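Local structure of Afp (Microbacterium arborescens, 2YJK) at residues Y68-L79 / D134-I144. The protein probably binds and stores iron as a twelve-subunit Dps cage, with iron sites shared between subunits. Sequence-based numbering, arbitrary orientation.
With OFE (Iron(II) oxide), chain P.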
loop_
_atom_site.group_PDB
_atom_site.type_symbol
_atom_site.label_atom_id
_atom_site.label_comp_id
_atom_site.label_asym_id
_atom_site.label_seq_id
_atom_site.Cartn_x
_atom_site.Cartn_y
_atom_site.Cartn_z
ATOM N N TYR C 68 15.150 -16.235 11.259
ATOM C CA TYR C 68 16.231 -16.420 12.249
ATOM C C TYR C 68 17.378 -17.214 11.695
ATOM O O TYR C 68 18.526 -16.861 11.931
ATOM C CB TYR C 68 15.710 -17.055 13.541
ATOM C CG TYR C 68 14.631 -16.252 14.221
ATOM C CD1 TYR C 68 14.592 -14.822 14.119
ATOM C CD2 TYR C 68 13.629 -16.898 14.947
ATOM C CE1 TYR C 68 13.588 -14.104 14.737
ATOM C CE2 TYR C 68 12.607 -16.162 15.576
ATOM C CZ TYR C 68 12.609 -14.805 15.482
ATOM O OH TYR C 68 11.580 -14.147 16.080
ATOM N N ALA C 69 17.078 -18.247 10.904
ATOM C CA ALA C 69 18.139 -19.073 10.288
ATOM C C ALA C 69 18.982 -18.164 9.380
ATOM O O ALA C 69 20.232 -18.159 9.453
ATOM C CB ALA C 69 17.534 -20.279 9.486
ATOM N N ASP C 70 18.306 -17.341 8.580
ATOM C CA ASP C 70 19.024 -16.392 7.690
ATOM C C ASP C 70 19.870 -15.364 8.371
ATOM O O ASP C 70 20.941 -15.076 7.885
ATOM C CB ASP C 70 18.110 -15.528 6.865
ATOM C CG ASP C 70 17.809 -16.147 5.586
ATOM O OD1 ASP C 70 16.889 -17.020 5.746
ATOM O OD2 ASP C 70 18.499 -15.813 4.494
ATOM N N THR C 71 19.348 -14.760 9.432
ATOM C CA THR C 71 20.135 -13.770 10.186
ATOM C C THR C 71 21.378 -14.432 10.833
ATOM O O THR C 71 22.436 -13.812 10.922
ATOM C CB THR C 71 19.278 -13.171 11.301
ATOM O OG1 THR C 71 18.076 -12.650 10.713
ATOM C CG2 THR C 71 19.998 -11.995 11.948
ATOM N N ALA C 72 21.221 -15.653 11.333
ATOM C CA ALA C 72 22.340 -16.296 12.011
ATOM C C ALA C 72 23.349 -16.672 10.924
ATOM O O ALA C 72 24.554 -16.406 11.054
ATOM C CB ALA C 72 21.881 -17.532 12.843
ATOM N N ALA C 73 22.849 -17.224 9.805
ATOM C CA ALA C 73 23.746 -17.703 8.734
ATOM C C ALA C 73 24.544 -16.544 8.187
ATOM O O ALA C 73 25.766 -16.638 7.931
ATOM C CB ALA C 73 22.919 -18.407 7.601
ATOM N N GLU C 74 23.874 -15.417 8.022
ATOM C CA GLU C 74 24.513 -14.346 7.284
ATOM C C GLU C 74 25.476 -13.622 8.170
ATOM O O GLU C 74 26.439 -13.029 7.702
ATOM C CB GLU C 74 23.462 -13.411 6.652
ATOM C CG GLU C 74 22.688 -14.225 5.553
ATOM C CD GLU C 74 21.780 -13.377 4.664
ATOM O OE1 GLU C 74 21.491 -12.185 4.996
ATOM O OE2 GLU C 74 21.357 -13.911 3.605
ATOM N N ARG C 75 25.179 -13.622 9.444
ATOM C CA ARG C 75 26.161 -13.152 10.415
ATOM C C ARG C 75 27.450 -14.011 10.336
ATOM O O ARG C 75 28.563 -13.438 10.342
ATOM C CB ARG C 75 25.568 -13.156 11.856
ATOM C CG ARG C 75 26.586 -12.747 12.958
ATOM C CD ARG C 75 26.882 -11.274 12.790
ATOM N NE ARG C 75 28.018 -10.888 13.575
ATOM C CZ ARG C 75 28.724 -9.779 13.390
ATOM N NH1 ARG C 75 28.414 -8.890 12.394
ATOM N NH2 ARG C 75 29.751 -9.589 14.188
ATOM N N ILE C 76 27.333 -15.351 10.253
ATOM C CA ILE C 76 28.545 -16.214 10.103
ATOM C C ILE C 76 29.319 -15.910 8.815
ATOM O O ILE C 76 30.550 -15.775 8.799
ATOM C CB ILE C 76 28.194 -17.712 10.118
ATOM C CG1 ILE C 76 27.695 -18.134 11.519
ATOM C CG2 ILE C 76 29.437 -18.564 9.702
ATOM C CD1 ILE C 76 26.860 -19.397 11.492
ATOM N N VAL C 77 28.577 -15.753 7.733
ATOM C CA VAL C 77 29.184 -15.526 6.437
ATOM C C VAL C 77 29.833 -14.140 6.378
ATOM O O VAL C 77 30.943 -14.014 5.855
ATOM C CB VAL C 77 28.196 -15.777 5.280
ATOM C CG1 VAL C 77 28.909 -15.403 3.877
ATOM C CG2 VAL C 77 27.785 -17.346 5.304
ATOM N N ALA C 78 29.172 -13.139 6.979
ATOM C CA ALA C 78 29.674 -11.759 7.003
ATOM C C ALA C 78 31.006 -11.654 7.704
ATOM O O ALA C 78 31.764 -10.727 7.425
ATOM C CB ALA C 78 28.638 -10.780 7.717
ATOM N N LEU C 79 31.253 -12.562 8.649
ATOM C CA LEU C 79 32.532 -12.619 9.400
ATOM C C LEU C 79 33.565 -13.380 8.614
ATOM O O LEU C 79 34.712 -13.561 9.065
ATOM C CB LEU C 79 32.343 -13.273 10.772
ATOM C CG LEU C 79 31.512 -12.394 11.740
ATOM C CD1 LEU C 79 31.261 -13.109 13.044
ATOM C CD2 LEU C 79 32.214 -11.050 12.006
ATOM N N ASP C 134 32.410 -11.525 21.109
ATOM C CA ASP C 134 31.863 -10.685 20.066
ATOM C C ASP C 134 30.438 -10.296 20.426
ATOM O O ASP C 134 29.507 -11.051 20.209
ATOM C CB ASP C 134 31.864 -11.434 18.738
ATOM C CG ASP C 134 31.224 -10.606 17.556
ATOM O OD1 ASP C 134 31.187 -9.321 17.604
ATOM O OD2 ASP C 134 30.800 -11.267 16.561
ATOM N N LEU C 135 30.294 -9.093 20.940
ATOM C CA LEU C 135 29.008 -8.510 21.324
ATOM C C LEU C 135 28.034 -8.336 20.161
ATOM O O LEU C 135 26.815 -8.421 20.347
ATOM C CB LEU C 135 29.261 -7.177 22.062
ATOM C CG LEU C 135 29.915 -7.425 23.449
ATOM C CD1 LEU C 135 30.152 -6.144 24.333
ATOM C CD2 LEU C 135 29.073 -8.410 24.242
ATOM N N THR C 136 28.559 -8.091 18.957
ATOM C CA THR C 136 27.706 -7.956 17.789
ATOM C C THR C 136 27.040 -9.297 17.448
ATOM O O THR C 136 25.840 -9.327 17.185
ATOM C CB THR C 136 28.476 -7.324 16.608
ATOM O OG1 THR C 136 29.017 -6.088 17.052
ATOM C CG2 THR C 136 27.561 -7.019 15.388
ATOM N N SER C 137 27.778 -10.396 17.504
ATOM C CA SER C 137 27.150 -11.701 17.235
ATOM C C SER C 137 26.232 -12.093 18.372
ATOM O O SER C 137 25.249 -12.845 18.161
ATOM C CB SER C 137 28.181 -12.842 16.989
ATOM O OG SER C 137 29.027 -12.559 15.867
ATOM N N GLN C 138 26.604 -11.672 19.593
ATOM C CA GLN C 138 25.821 -12.011 20.786
ATOM C C GLN C 138 24.432 -11.408 20.610
ATOM O O GLN C 138 23.415 -12.044 20.897
ATOM C CB GLN C 138 26.487 -11.531 22.078
ATOM C CG GLN C 138 25.643 -11.827 23.302
ATOM C CD GLN C 138 26.117 -11.105 24.553
ATOM O OE1 GLN C 138 26.199 -9.906 24.559
ATOM N NE2 GLN C 138 26.421 -11.839 25.609
ATOM N N ASP C 139 24.396 -10.176 20.103
ATOM C CA ASP C 139 23.148 -9.477 19.838
ATOM C C ASP C 139 22.243 -10.229 18.848
ATOM O O ASP C 139 20.998 -10.221 18.978
ATOM C CB ASP C 139 23.470 -8.059 19.345
ATOM C CG ASP C 139 22.215 -7.194 19.160
ATOM O OD1 ASP C 139 21.634 -6.753 20.202
ATOM O OD2 ASP C 139 21.820 -6.920 17.989
ATOM N N VAL C 140 22.843 -10.893 17.870
ATOM C CA VAL C 140 22.059 -11.688 16.942
ATOM C C VAL C 140 21.380 -12.795 17.749
ATOM O O VAL C 140 20.175 -13.086 17.527
ATOM C CB VAL C 140 22.920 -12.309 15.757
ATOM C CG1 VAL C 140 22.086 -13.273 14.978
ATOM C CG2 VAL C 140 23.346 -11.196 14.783
ATOM N N ALA C 141 22.144 -13.423 18.655
ATOM C CA ALA C 141 21.611 -14.566 19.446
ATOM C C ALA C 141 20.534 -14.068 20.364
ATOM O O ALA C 141 19.474 -14.678 20.488
ATOM C CB ALA C 141 22.712 -15.248 20.262
ATOM N N ILE C 142 20.771 -12.910 20.967
ATOM C CA ILE C 142 19.754 -12.288 21.815
ATOM C C ILE C 142 18.456 -11.979 21.063
ATOM O O ILE C 142 17.342 -12.290 21.548
ATOM C CB ILE C 142 20.274 -11.015 22.532
ATOM C CG1 ILE C 142 21.189 -11.430 23.703
ATOM C CG2 ILE C 142 19.089 -10.274 23.102
ATOM C CD1 ILE C 142 22.134 -10.281 24.219
ATOM N N GLU C 143 18.587 -11.350 19.891
ATOM C CA GLU C 143 17.414 -10.997 19.111
ATOM C C GLU C 143 16.614 -12.295 18.724
ATOM O O GLU C 143 15.393 -12.344 18.861
ATOM C CB GLU C 143 17.847 -10.219 17.870
ATOM C CG GLU C 143 16.744 -10.016 16.787
ATOM C CD GLU C 143 17.372 -9.478 15.491
ATOM O OE1 GLU C 143 17.851 -8.336 15.523
ATOM O OE2 GLU C 143 17.430 -10.212 14.470
ATOM N N ILE C 144 17.285 -13.337 18.251
ATOM C CA ILE C 144 16.561 -14.552 17.922
ATOM C C ILE C 144 15.900 -15.216 19.204
ATOM O O ILE C 144 14.739 -15.676 19.165
ATOM C CB ILE C 144 17.485 -15.619 17.258
ATOM C CG1 ILE C 144 18.000 -15.161 15.861
ATOM C CG2 ILE C 144 16.710 -16.969 17.134
ATOM C CD1 ILE C 144 19.272 -15.910 15.384
HETATM FE FE OFE P . 19.260 -13.840 3.032
HETATM O O OFE P . 17.140 -14.099 2.686
HETATM O O HOH W 1 32.148 -8.318 14.979
#
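Arg75 leaves its helix with CG anti to the backbone N (chi1 177°) and bends at chi2 (70°), which carries the guanidinium to the start of the facing helix. Asp134, with CG also anti to the backbone N, brings its carboxylate in from the opposite direction. The two helices, 51-78 and 135-156, run antiparallel in the four-helix bundle of the ferritin fold, and their axes here approach to 10.2 Å. Arg75 NE donates to Ser137 OG at 3.0 Å, in the guanidinium plane and nearly straight (173°). Arg75 NH2 forms a salt bridge with Asp134 OD2 at 3.1 Å, and the oxygen accepts through its syn lone pair. Asp134 is also the N-cap of helix 135-156, through a weak bond from Thr136 N to its OD1. Leu79 CD2 and Thr136 CG2 lie against opposite faces of the guanidinium, each offset toward its rim. Arg75 NH1 pairs with Asp149 of a second subunit, so the arginine has one acidic partner in its own chain and one across the subunit interface. A leucine in its place would probably leave Asp134 and that Asp149 without their cationic partner. Farther along, Val140 CG1 meets Thr71 CG2 at 3.9 Å. On the other side of helix 51-78, Asp70 and Glu74 bind iron together with His43 of a third subunit. At the far end, Ile144 CG2 rests 3.6 Å from Tyr68 CG, and Ile144 CD1 reaches Ala72 CB at 4.0 Å.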